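Local coordinates for protein aromatic-amino-acid:2-oxoglutarate transaminase (Candida albicans, PDB 6HND) that probably transfers amino groups from aromatic amino acids and 2-aminoadipate to 2-oxo acids, using pyridoxal 5'-phosphate as cofactor, at residues P4-S9 and T330-R335; I148-P153 and N318-S323; I219-F224 and K264-L269; F275-D280 and P322-L327. All coordinates share one frame; numbering follows the deposited sequence.

Interaction 1: P4-S9 and T330-R335; sequences PTHLIS and TGRVLR
Pro-4 and Gly-331 bring the backbones closest, their CA atoms 5.6 Å apart, where a turn near the amino terminus meets the loop that leads into strand 333-338. That strand belongs to the seven-stranded mixed sheet of the large domain of a fold type I pyridoxal-phosphate enzyme, so the contact shows how an amino-terminal arm can be laid against the loop entering an inner strand of such a core. The arm is wound on itself: Leu-7 N donates to Pro-4 O, and Thr-5 to Leu-7 have helical backbone angles. Gly-331 has a positive phi, a conformation readily adopted by glycine.

The proline ring rests on two successive carbonyl oxygens. Its CG and CB both lie 3.3 Å from Gly-331 O, and its CD is 3.4 Å from Thr-330 O; these are carbon-to-oxygen contacts, and the proline nitrogen has no hydrogen to offer either oxygen. Val-358 of helix 356-369 also touches the proline.

Farther along, Leu-7 lays CD1 over one face of the Arg-332 guanidinium. The arginine chain bends at chi3 (-51°), which carries its end back toward the arm. Phe-275 O accepts from NH1, while Asp-274 OD1 forms a salt bridge with NH2 and a hydrogen bond with His-6 NE2. One carboxylate oxygen thus draws together two cationic or potentially cationic groups, whose planes stand 63° apart. Leu-7 CG sits 3.5 Å above one face of the His-6 ring, displaced toward its rim, and at the ring's edge His-6 NE2 comes to 4.1 Å from Arg-332 NH2.

Interaction 2: I148-P153 and N318-S323; sequences IRTHKP and NHLTPS
His-151 and Ser-323 approach to 5.8 Å between CA atoms, and Thr-150 and Leu-320 to 7.9 Å, as the carboxyl-terminal end of helix 137-151 runs beside the extended chain that leaves helix 312-319. The example illustrates how a single buried imidazole can organise such a junction, with a different kind of neighbour on each part of its ring.

Leu-320 comes over the face. Its CD2 methyl makes a CH-pi contact, 4.3 Å from the ring centroid and 26° off the normal. The same methyl also reaches the helix backbone, lying 3.5 Å from Thr-150 O and 3.9 Å from Thr-150 CB, so it fills the angle between the helix end and the ring. At the edge and in the ring plane, Thr-321 O stands 3.3 Å from His-151 CE1, a carbon that is partly positive in imidazole and well suited to face a carbonyl oxygen. Ser-323 presses on the ring with its CB, 3.3 Å from His-151 ND1.

The histidine reaches this place because its CG lies beside the backbone N, opposite the carbonyl carbon (chi1 -72°), which throws the ring across toward the second segment. There ND1 is hydrogen-bonded to Glu-326 OE2, which helps fix the ring's rotation. Thr-150 OG1, meanwhile, is engaged by Phe-146 O in its own helix and by Tyr-285 OH.

About 10 Å separates the side chains of Leu-320 and Tyr-283, a cofactor-binding residue. The contact is a buried joint of the fold type I aminotransferase architecture, near but not in the cofactor site, tying a helix terminus to the connection between strands 276-280 and 333-338.

Interaction 3: I219-F224 and K264-L269; sequences IDLTQF and KKIYDL
Ile-266 and Leu-221 meet by their CD1 methyls, 4.0 Å apart, the two side chains sliding past each other in opposite directions. The same Ile-266 methyl lies 3.7 Å from both CD2 and CE2 of Phe-224, whose ring crosses the isoleucine at about a right angle. Leu-269 completes the apolar cluster: its CD1 is 4.0 Å from Phe-224 CD2. The other branch of Leu-221 rests on the aliphatic part of the exposed Lys-265, Leu-221 CD2 to Lys-265 CD 3.5 Å, while the lysine chain, bent at chi3 and chi4, takes its ammonium group away from the apolar surface.

Leu-221 and Phe-224, one helical turn apart, both place CG opposite the backbone N (chi1 -174° and -172°) and so extend from helix 221-229 in the same manner. What sets the start of that helix is Asp-220, its N-cap: OD1 accepts from Gln-223 N at 3.1 Å, met 44° out of the carboxylate plane. Beyond the cluster, Phe-224 touches Val-208 and Leu-185, residues of strands 204-208 and 183-187, and also Phe-275, while Ile-219 and Leu-221 touch Phe-262 in the partner helix.

With one helix lending a leucine and a phenylalanine and the other an isoleucine and a leucine, and with the sheet beneath, this is the side-by-side packing of two helices in one layer of an alpha/beta/alpha large domain, here near the outermost strand, 204-208.

Interaction 4: F275-D280 and P322-L327; sequences FAIIED and PSYLEL. With PLP (pyridoxal-5'-phosphate), chain E.
Glu-279 reaches straight out of strand 276-280 to meet the turn at Ser-323 and Tyr-324, one carboxylate oxygen going to each. Placing CG opposite the backbone N (chi1 179°) and keeping the chain extended carries the acid across the gap. OE2 accepts from Tyr-324 N at 2.9 Å, with an N-H...O angle of 164°, the donor coming from above the carboxylate plane. OE1 also accepts from Ser-323 OG, but the modelled 2.4 Å separation is very short, and its exact value is doubtful. Arg-335 NH1 forms a salt bridge with OE1, which probably helps balance the buried charge from the neighbouring strand.

The Tyr-324 ring stands at 67° to the carboxylate and turns its edge to it, CD2 lying 3.4 Å from Glu-279 OE2. One face, by contrast, is given to Ile-277: CG2 hovers 4.2 Å above the ring plane toward the rim, and CD1 comes within 3.7 Å of Tyr-324 CD1. At the far end of the ring the hydroxyl is hydrogen-bonded to Gln-258 OE1.

The turn is stiffened from within. Ser-323 OG accepts from Leu-325 N at 2.9 Å, an ST turn, and Ser-323 N donates to Glu-326 OE2 at 2.8 Å.

The next residue of the strand, Asp-280, points elsewhere: its OD2 meets N1 of the cofactor at 2.7 Å and is also held by Tyr-245 OH. Tyr-130 of the second subunit joins the residues gripping the cofactor. An aspartate facing the pyridine nitrogen from a strand of the central sheet is a hallmark of fold type I aminotransferases.

Interactions 1 and 4 engage adjoining strands of one sheet, and two arginines of interaction 1 tie them together: Arg-332 bonds to Phe-275 O and Arg-335 to Glu-279. Interactions 2 and 4 share Pro-322 and Ser-323, with Glu-326 linking the turn back to His-151. Interaction 3 stands apart from interaction 2 but touches interaction 4 where helix 260-272 meets Tyr-324. The chemistry follows location. Interaction 4, deepest and nearest the cofactor, relies on a charged group with buried partners; interaction 2, also buried, turns on one imidazole; interaction 1 combines proline packing with a largely covered arginine; and interaction 3, partly exposed, is apolar.

Interaction 1: P4-S9 and T330-R335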
# COMPACT_ATOMS: atom_id res chain seq x y z
N PRO B 4 11.14 0.84 -24.50
CA PRO B 4 10.78 2.20 -24.10
C PRO B 4 11.69 2.89 -23.08
O PRO B 4 11.24 3.82 -22.44
CB PRO B 4 9.43 1.92 -23.45
CG PRO B 4 9.63 0.59 -22.72
CD PRO B 4 10.72 -0.14 -23.48
N THR B 5 12.94 2.45 -22.97
CA THR B 5 14.00 3.06 -22.12
C THR B 5 13.93 4.60 -22.22
O THR B 5 14.05 5.30 -21.17
CB THR B 5 15.38 2.52 -22.52
OG1 THR B 5 15.38 1.12 -22.26
CG2 THR B 5 16.54 3.16 -21.79
N HIS B 6 13.79 5.14 -23.42
CA HIS B 6 13.84 6.62 -23.63
C HIS B 6 12.68 7.31 -22.89
O HIS B 6 12.79 8.54 -22.63
CB HIS B 6 13.89 6.95 -25.13
CG HIS B 6 12.64 6.64 -25.87
ND1 HIS B 6 12.23 5.33 -26.13
CD2 HIS B 6 11.70 7.45 -26.40
CE1 HIS B 6 11.09 5.36 -26.80
NE2 HIS B 6 10.75 6.65 -26.99
N LEU B 7 11.58 6.59 -22.59
CA LEU B 7 10.36 7.22 -22.02
C LEU B 7 10.40 7.14 -20.48
O LEU B 7 9.67 7.89 -19.82
CB LEU B 7 9.10 6.54 -22.57
CG LEU B 7 8.80 6.70 -24.06
CD1 LEU B 7 7.78 5.66 -24.52
CD2 LEU B 7 8.30 8.08 -24.38
N ILE B 8 11.20 6.26 -19.92
CA ILE B 8 11.30 6.15 -18.43
C ILE B 8 11.87 7.45 -17.85
O ILE B 8 12.84 7.99 -18.39
CB ILE B 8 12.07 4.89 -18.03
CG1 ILE B 8 11.28 3.66 -18.50
CG2 ILE B 8 12.33 4.84 -16.54
CD1 ILE B 8 12.01 2.35 -18.28
N SER B 9 11.18 8.03 -16.86
CA SER B 9 11.61 9.23 -16.12
C SER B 9 13.02 9.00 -15.55
O SER B 9 13.32 7.86 -15.11
CB SER B 9 10.64 9.59 -15.02
OG SER B 9 10.56 8.58 -14.03
N THR B 330 6.47 -1.83 -28.75
CA THR B 330 7.73 -1.31 -28.15
C THR B 330 7.64 -1.15 -26.63
O THR B 330 8.68 -0.91 -26.03
CB THR B 330 8.08 0.05 -28.75
OG1 THR B 330 7.04 0.96 -28.37
CG2 THR B 330 8.23 -0.02 -30.26
N GLY B 331 6.46 -1.27 -26.02
CA GLY B 331 6.30 -1.10 -24.56
C GLY B 331 6.02 0.34 -24.20
O GLY B 331 6.37 0.75 -23.09
N ARG B 332 5.39 1.10 -25.11
CA ARG B 332 5.08 2.54 -24.89
C ARG B 332 3.75 2.65 -24.13
O ARG B 332 3.42 3.76 -23.64
CB ARG B 332 5.16 3.19 -26.27
CG ARG B 332 4.25 4.37 -26.55
CD ARG B 332 4.18 4.59 -28.05
NE ARG B 332 5.48 4.68 -28.70
CZ ARG B 332 6.31 5.72 -28.62
NH1 ARG B 332 6.00 6.77 -27.89
NH2 ARG B 332 7.46 5.71 -29.28
N VAL B 333 3.02 1.54 -24.03
CA VAL B 333 1.75 1.41 -23.26
C VAL B 333 2.01 0.78 -21.89
O VAL B 333 2.69 -0.29 -21.81
CB VAL B 333 0.72 0.56 -24.03
CG1 VAL B 333 -0.53 0.27 -23.21
CG2 VAL B 333 0.37 1.22 -25.34
N LEU B 334 1.41 1.38 -20.86
CA LEU B 334 1.28 0.76 -19.53
C LEU B 334 -0.21 0.58 -19.25
O LEU B 334 -0.92 1.61 -19.19
CB LEU B 334 1.95 1.68 -18.50
CG LEU B 334 2.06 1.13 -17.09
CD1 LEU B 334 3.17 1.83 -16.34
CD2 LEU B 334 0.72 1.29 -16.35
N ARG B 335 -0.67 -0.65 -19.08
CA ARG B 335 -2.11 -0.91 -18.78
C ARG B 335 -2.32 -1.03 -17.26
O ARG B 335 -1.60 -1.83 -16.61
CB ARG B 335 -2.62 -2.18 -19.46
CG ARG B 335 -4.05 -2.52 -19.06
CD ARG B 335 -4.52 -3.83 -19.67
NE ARG B 335 -5.89 -4.20 -19.33
CZ ARG B 335 -6.98 -3.71 -19.90
NH1 ARG B 335 -6.89 -2.76 -20.82
NH2 ARG B 335 -8.17 -4.15 -19.51

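Interaction 2: I148-P153 and N318-S323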
# COMPACT_ATOMS: atom_id res chain seq x y z
N ILE B 148 -3.06 -12.55 -21.39
CA ILE B 148 -2.84 -13.31 -22.65
C ILE B 148 -4.22 -13.65 -23.24
O ILE B 148 -4.41 -13.41 -24.44
CB ILE B 148 -1.95 -14.55 -22.42
CG1 ILE B 148 -0.50 -14.16 -22.11
CG2 ILE B 148 -2.02 -15.50 -23.60
CD1 ILE B 148 0.38 -15.34 -21.63
N ARG B 149 -5.17 -14.10 -22.42
CA ARG B 149 -6.53 -14.50 -22.89
C ARG B 149 -7.30 -13.27 -23.42
O ARG B 149 -7.90 -13.37 -24.51
CB ARG B 149 -7.26 -15.22 -21.75
CG ARG B 149 -8.56 -15.90 -22.17
CD ARG B 149 -8.35 -17.23 -22.91
NE ARG B 149 -9.56 -18.06 -22.89
CZ ARG B 149 -10.31 -18.36 -23.95
NH1 ARG B 149 -10.02 -17.89 -25.16
NH2 ARG B 149 -11.38 -19.12 -23.80
N THR B 150 -7.29 -12.14 -22.70
CA THR B 150 -8.22 -11.00 -22.96
C THR B 150 -7.59 -9.93 -23.85
O THR B 150 -8.35 -9.31 -24.62
CB THR B 150 -8.72 -10.37 -21.64
OG1 THR B 150 -7.61 -9.80 -20.93
CG2 THR B 150 -9.44 -11.40 -20.79
N HIS B 151 -6.29 -9.68 -23.71
CA HIS B 151 -5.65 -8.44 -24.25
C HIS B 151 -4.15 -8.65 -24.52
O HIS B 151 -3.38 -7.83 -24.02
CB HIS B 151 -5.81 -7.30 -23.23
CG HIS B 151 -7.19 -6.73 -23.10
ND1 HIS B 151 -7.86 -6.17 -24.17
CD2 HIS B 151 -7.98 -6.58 -22.02
CE1 HIS B 151 -9.01 -5.69 -23.74
NE2 HIS B 151 -9.11 -5.92 -22.41
N LYS B 152 -3.77 -9.69 -25.26
CA LYS B 152 -2.36 -10.11 -25.48
C LYS B 152 -1.57 -8.94 -26.05
O LYS B 152 -1.91 -8.41 -27.11
CB LYS B 152 -2.30 -11.31 -26.42
CG LYS B 152 -0.96 -12.03 -26.50
CD LYS B 152 -0.92 -13.07 -27.60
CE LYS B 152 0.17 -12.81 -28.62
NZ LYS B 152 1.48 -13.30 -28.14
N PRO B 153 -0.49 -8.47 -25.39
CA PRO B 153 0.40 -7.47 -25.99
C PRO B 153 1.00 -7.95 -27.33
O PRO B 153 1.22 -9.13 -27.51
CB PRO B 153 1.49 -7.28 -24.93
CG PRO B 153 0.82 -7.68 -23.63
CD PRO B 153 -0.07 -8.84 -24.03
N ASN B 318 -15.92 -10.50 -30.17
CA ASN B 318 -16.85 -9.51 -30.76
C ASN B 318 -17.27 -8.45 -29.74
O ASN B 318 -17.61 -7.36 -30.19
CB ASN B 318 -18.03 -10.23 -31.41
CG ASN B 318 -17.55 -11.23 -32.45
OD1 ASN B 318 -16.88 -10.85 -33.40
ND2 ASN B 318 -17.82 -12.51 -32.23
N HIS B 319 -17.22 -8.72 -28.43
CA HIS B 319 -17.74 -7.75 -27.42
C HIS B 319 -16.59 -6.89 -26.87
O HIS B 319 -16.69 -5.65 -26.94
CB HIS B 319 -18.54 -8.48 -26.35
CG HIS B 319 -19.80 -9.04 -26.92
ND1 HIS B 319 -21.01 -8.38 -26.81
CD2 HIS B 319 -20.03 -10.14 -27.68
CE1 HIS B 319 -21.94 -9.07 -27.44
NE2 HIS B 319 -21.36 -10.16 -27.98
N LEU B 320 -15.54 -7.54 -26.38
CA LEU B 320 -14.36 -6.89 -25.76
C LEU B 320 -13.69 -5.97 -26.77
O LEU B 320 -13.36 -6.42 -27.83
CB LEU B 320 -13.42 -7.99 -25.26
CG LEU B 320 -12.56 -7.62 -24.06
CD1 LEU B 320 -13.44 -7.22 -22.88
CD2 LEU B 320 -11.63 -8.78 -23.69
N THR B 321 -13.53 -4.69 -26.47
CA THR B 321 -12.75 -3.79 -27.35
C THR B 321 -11.27 -3.96 -27.02
O THR B 321 -10.94 -3.96 -25.85
CB THR B 321 -13.18 -2.33 -27.22
OG1 THR B 321 -14.61 -2.30 -27.29
CG2 THR B 321 -12.50 -1.49 -28.28
N PRO B 322 -10.37 -4.15 -28.03
CA PRO B 322 -8.95 -4.31 -27.79
C PRO B 322 -8.30 -3.21 -26.94
O PRO B 322 -8.68 -2.06 -27.10
CB PRO B 322 -8.34 -4.27 -29.19
CG PRO B 322 -9.42 -4.88 -30.06
CD PRO B 322 -10.69 -4.32 -29.46
N SER B 323 -7.35 -3.63 -26.10
CA SER B 323 -6.43 -2.78 -25.30
C SER B 323 -5.39 -2.16 -26.24
O SER B 323 -5.02 -2.82 -27.24
CB SER B 323 -5.77 -3.60 -24.18
OG SER B 323 -4.65 -2.93 -23.60

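Interaction 3: I219-F224 and K264-L269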
# COMPACT_ATOMS: atom_id res chain seq x y z
N ILE B 219 -12.50 11.22 -26.51
CA ILE B 219 -11.57 12.24 -27.06
C ILE B 219 -12.08 12.72 -28.43
O ILE B 219 -12.41 11.87 -29.29
CB ILE B 219 -10.15 11.65 -27.18
CG1 ILE B 219 -9.51 11.52 -25.79
CG2 ILE B 219 -9.31 12.49 -28.11
CD1 ILE B 219 -8.27 10.63 -25.74
N ASP B 220 -12.04 14.03 -28.67
CA ASP B 220 -12.32 14.64 -29.99
C ASP B 220 -11.04 14.54 -30.85
O ASP B 220 -10.11 15.35 -30.64
CB ASP B 220 -12.79 16.08 -29.81
CG ASP B 220 -13.21 16.75 -31.11
OD1 ASP B 220 -12.46 16.64 -32.11
OD2 ASP B 220 -14.29 17.38 -31.11
N LEU B 221 -11.00 13.60 -31.79
CA LEU B 221 -9.76 13.32 -32.54
C LEU B 221 -9.29 14.58 -33.30
O LEU B 221 -8.08 14.89 -33.26
CB LEU B 221 -9.95 12.13 -33.48
CG LEU B 221 -8.65 11.68 -34.18
CD1 LEU B 221 -7.64 11.16 -33.19
CD2 LEU B 221 -8.91 10.63 -35.24
N THR B 222 -10.19 15.30 -33.96
CA THR B 222 -9.84 16.50 -34.76
C THR B 222 -9.11 17.50 -33.85
O THR B 222 -8.04 18.01 -34.27
CB THR B 222 -11.08 17.07 -35.45
OG1 THR B 222 -11.49 16.13 -36.45
CG2 THR B 222 -10.83 18.40 -36.12
N GLN B 223 -9.63 17.76 -32.64
CA GLN B 223 -9.04 18.75 -31.71
C GLN B 223 -7.76 18.17 -31.08
O GLN B 223 -6.89 18.97 -30.74
CB GLN B 223 -10.06 19.23 -30.68
CG GLN B 223 -11.14 20.12 -31.29
CD GLN B 223 -10.55 21.27 -32.07
OE1 GLN B 223 -10.62 21.30 -33.31
NE2 GLN B 223 -9.94 22.22 -31.37
N PHE B 224 -7.63 16.85 -30.98
CA PHE B 224 -6.42 16.19 -30.45
C PHE B 224 -5.29 16.38 -31.47
O PHE B 224 -4.24 16.97 -31.15
CB PHE B 224 -6.71 14.73 -30.07
CG PHE B 224 -5.57 14.04 -29.34
CD1 PHE B 224 -5.05 14.56 -28.17
CD2 PHE B 224 -5.01 12.88 -29.83
CE1 PHE B 224 -4.00 13.94 -27.52
CE2 PHE B 224 -3.95 12.26 -29.19
CZ PHE B 224 -3.46 12.78 -28.02
N LYS B 264 -6.16 2.87 -33.02
CA LYS B 264 -5.01 2.76 -33.95
C LYS B 264 -4.51 4.17 -34.24
O LYS B 264 -3.30 4.33 -34.30
CB LYS B 264 -5.38 2.00 -35.22
CG LYS B 264 -5.70 0.53 -34.97
CD LYS B 264 -5.64 -0.35 -36.21
CE LYS B 264 -6.47 -1.60 -36.05
NZ LYS B 264 -6.09 -2.62 -37.05
N LYS B 265 -5.42 5.14 -34.41
CA LYS B 265 -5.02 6.53 -34.74
C LYS B 265 -4.32 7.18 -33.54
O LYS B 265 -3.37 7.90 -33.76
CB LYS B 265 -6.24 7.34 -35.21
CG LYS B 265 -6.92 6.80 -36.45
CD LYS B 265 -7.74 7.87 -37.13
CE LYS B 265 -9.15 7.44 -37.43
NZ LYS B 265 -9.19 6.44 -38.51
N ILE B 266 -4.81 6.98 -32.32
CA ILE B 266 -4.18 7.51 -31.07
C ILE B 266 -2.79 6.89 -30.95
O ILE B 266 -1.85 7.65 -30.70
CB ILE B 266 -5.05 7.21 -29.82
CG1 ILE B 266 -6.40 7.92 -29.85
CG2 ILE B 266 -4.27 7.52 -28.55
CD1 ILE B 266 -6.31 9.43 -29.88
N TYR B 267 -2.65 5.58 -31.15
CA TYR B 267 -1.35 4.87 -31.05
C TYR B 267 -0.36 5.45 -32.07
O TYR B 267 0.81 5.78 -31.69
CB TYR B 267 -1.50 3.35 -31.22
CG TYR B 267 -0.20 2.64 -31.00
CD1 TYR B 267 0.27 2.42 -29.72
CD2 TYR B 267 0.59 2.22 -32.05
CE1 TYR B 267 1.49 1.81 -29.48
CE2 TYR B 267 1.80 1.58 -31.83
CZ TYR B 267 2.26 1.39 -30.54
OH TYR B 267 3.44 0.77 -30.28
N ASP B 268 -0.83 5.63 -33.30
CA ASP B 268 -0.01 6.15 -34.42
C ASP B 268 0.48 7.55 -34.05
O ASP B 268 1.64 7.85 -34.34
CB ASP B 268 -0.76 6.12 -35.77
CG ASP B 268 -0.85 4.73 -36.38
OD1 ASP B 268 -0.21 3.81 -35.85
OD2 ASP B 268 -1.59 4.58 -37.36
N LEU B 269 -0.37 8.35 -33.41
CA LEU B 269 0.03 9.71 -32.93
C LEU B 269 1.01 9.56 -31.75
O LEU B 269 1.91 10.39 -31.64
CB LEU B 269 -1.20 10.51 -32.53
CG LEU B 269 -2.07 10.98 -33.69
CD1 LEU B 269 -3.48 11.33 -33.20
CD2 LEU B 269 -1.40 12.17 -34.38

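Interaction 4: F275-D280 and P322-L327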
# COMPACT_ATOMS: atom_id res chain seq x y z
N PHE B 275 5.05 9.93 -27.40
CA PHE B 275 4.56 9.98 -26.00
C PHE B 275 4.11 8.57 -25.57
O PHE B 275 3.89 7.68 -26.43
CB PHE B 275 3.50 11.06 -25.84
CG PHE B 275 2.28 10.94 -26.72
CD1 PHE B 275 1.28 10.03 -26.44
CD2 PHE B 275 2.09 11.81 -27.78
CE1 PHE B 275 0.13 9.97 -27.20
CE2 PHE B 275 0.95 11.73 -28.56
CZ PHE B 275 -0.03 10.80 -28.27
N ALA B 276 4.10 8.36 -24.25
CA ALA B 276 3.62 7.12 -23.60
C ALA B 276 2.09 7.17 -23.49
O ALA B 276 1.51 8.27 -23.40
CB ALA B 276 4.24 6.98 -22.23
N ILE B 277 1.49 5.99 -23.44
CA ILE B 277 0.04 5.82 -23.15
C ILE B 277 -0.10 5.13 -21.79
O ILE B 277 0.38 3.99 -21.62
CB ILE B 277 -0.65 5.04 -24.28
CG1 ILE B 277 -0.46 5.74 -25.63
CG2 ILE B 277 -2.12 4.81 -23.94
CD1 ILE B 277 -0.91 4.91 -26.82
N ILE B 278 -0.76 5.81 -20.85
CA ILE B 278 -1.30 5.17 -19.61
C ILE B 278 -2.77 4.83 -19.92
O ILE B 278 -3.57 5.76 -20.12
CB ILE B 278 -1.10 6.08 -18.39
CG1 ILE B 278 0.38 6.41 -18.16
CG2 ILE B 278 -1.71 5.46 -17.14
CD1 ILE B 278 0.62 7.62 -17.29
N GLU B 279 -3.07 3.54 -19.99
CA GLU B 279 -4.41 2.99 -20.23
C GLU B 279 -4.97 2.55 -18.89
O GLU B 279 -4.36 1.66 -18.23
CB GLU B 279 -4.36 1.82 -21.23
CG GLU B 279 -5.73 1.20 -21.51
CD GLU B 279 -5.69 0.00 -22.47
OE1 GLU B 279 -5.08 -1.04 -22.12
OE2 GLU B 279 -6.31 0.09 -23.56
N ASP B 280 -6.08 3.15 -18.48
CA ASP B 280 -6.78 2.76 -17.23
C ASP B 280 -8.04 2.02 -17.69
O ASP B 280 -8.72 2.58 -18.52
CB ASP B 280 -7.00 4.01 -16.37
CG ASP B 280 -7.61 3.80 -14.99
OD1 ASP B 280 -7.80 2.63 -14.57
OD2 ASP B 280 -7.86 4.83 -14.33
N PRO B 322 -10.37 -4.15 -28.03
CA PRO B 322 -8.95 -4.31 -27.79
C PRO B 322 -8.30 -3.21 -26.94
O PRO B 322 -8.68 -2.06 -27.10
CB PRO B 322 -8.34 -4.27 -29.19
CG PRO B 322 -9.42 -4.88 -30.06
CD PRO B 322 -10.69 -4.32 -29.46
N SER B 323 -7.35 -3.63 -26.10
CA SER B 323 -6.43 -2.78 -25.30
C SER B 323 -5.39 -2.16 -26.24
O SER B 323 -5.02 -2.82 -27.24
CB SER B 323 -5.77 -3.60 -24.18
OG SER B 323 -4.65 -2.93 -23.60
N TYR B 324 -4.91 -0.97 -25.88
CA TYR B 324 -3.68 -0.36 -26.45
C TYR B 324 -2.50 -1.34 -26.39
O TYR B 324 -1.59 -1.17 -27.22
CB TYR B 324 -3.40 0.98 -25.76
CG TYR B 324 -4.24 2.11 -26.32
CD1 TYR B 324 -3.83 2.79 -27.47
CD2 TYR B 324 -5.44 2.48 -25.75
CE1 TYR B 324 -4.56 3.84 -28.00
CE2 TYR B 324 -6.20 3.52 -26.27
CZ TYR B 324 -5.76 4.20 -27.40
OH TYR B 324 -6.50 5.20 -27.95
N LEU B 325 -2.48 -2.31 -25.48
CA LEU B 325 -1.40 -3.35 -25.40
C LEU B 325 -1.35 -4.11 -26.73
O LEU B 325 -0.25 -4.56 -27.14
CB LEU B 325 -1.68 -4.34 -24.27
CG LEU B 325 -1.49 -3.87 -22.81
CD1 LEU B 325 -1.82 -5.01 -21.85
CD2 LEU B 325 -0.09 -3.34 -22.54
N GLU B 326 -2.52 -4.30 -27.35
CA GLU B 326 -2.69 -5.16 -28.54
C GLU B 326 -2.10 -4.43 -29.75
O GLU B 326 -1.79 -5.13 -30.70
CB GLU B 326 -4.16 -5.56 -28.70
CG GLU B 326 -4.59 -6.49 -27.58
CD GLU B 326 -6.07 -6.78 -27.48
OE1 GLU B 326 -6.57 -7.46 -28.36
OE2 GLU B 326 -6.70 -6.37 -26.50
N LEU B 327 -1.94 -3.11 -29.68
CA LEU B 327 -1.33 -2.28 -30.75
C LEU B 327 0.16 -2.08 -30.51
O LEU B 327 0.88 -1.82 -31.48
CB LEU B 327 -2.05 -0.92 -30.76
CG LEU B 327 -3.56 -1.00 -30.93
CD1 LEU B 327 -4.15 0.38 -31.07
CD2 LEU B 327 -3.91 -1.85 -32.15
N1 PLP E . -9.78 4.87 -12.47
C2 PLP E . -11.06 4.92 -12.82
C2A PLP E . -11.38 5.41 -14.19
C3 PLP E . -12.07 4.48 -11.92
O3 PLP E . -13.38 4.53 -12.30
C4 PLP E . -11.70 4.01 -10.63
C4A PLP E . -12.74 3.46 -9.73
C5 PLP E . -10.33 3.96 -10.31
C6 PLP E . -9.43 4.42 -11.25
C5A PLP E . -9.80 3.58 -8.95
O4P PLP E . -9.82 2.15 -8.66
P PLP E . -9.18 1.61 -7.27
O1P PLP E . -7.96 2.48 -6.98
O2P PLP E . -8.90 0.16 -7.63
O3P PLP E . -10.23 1.77 -6.22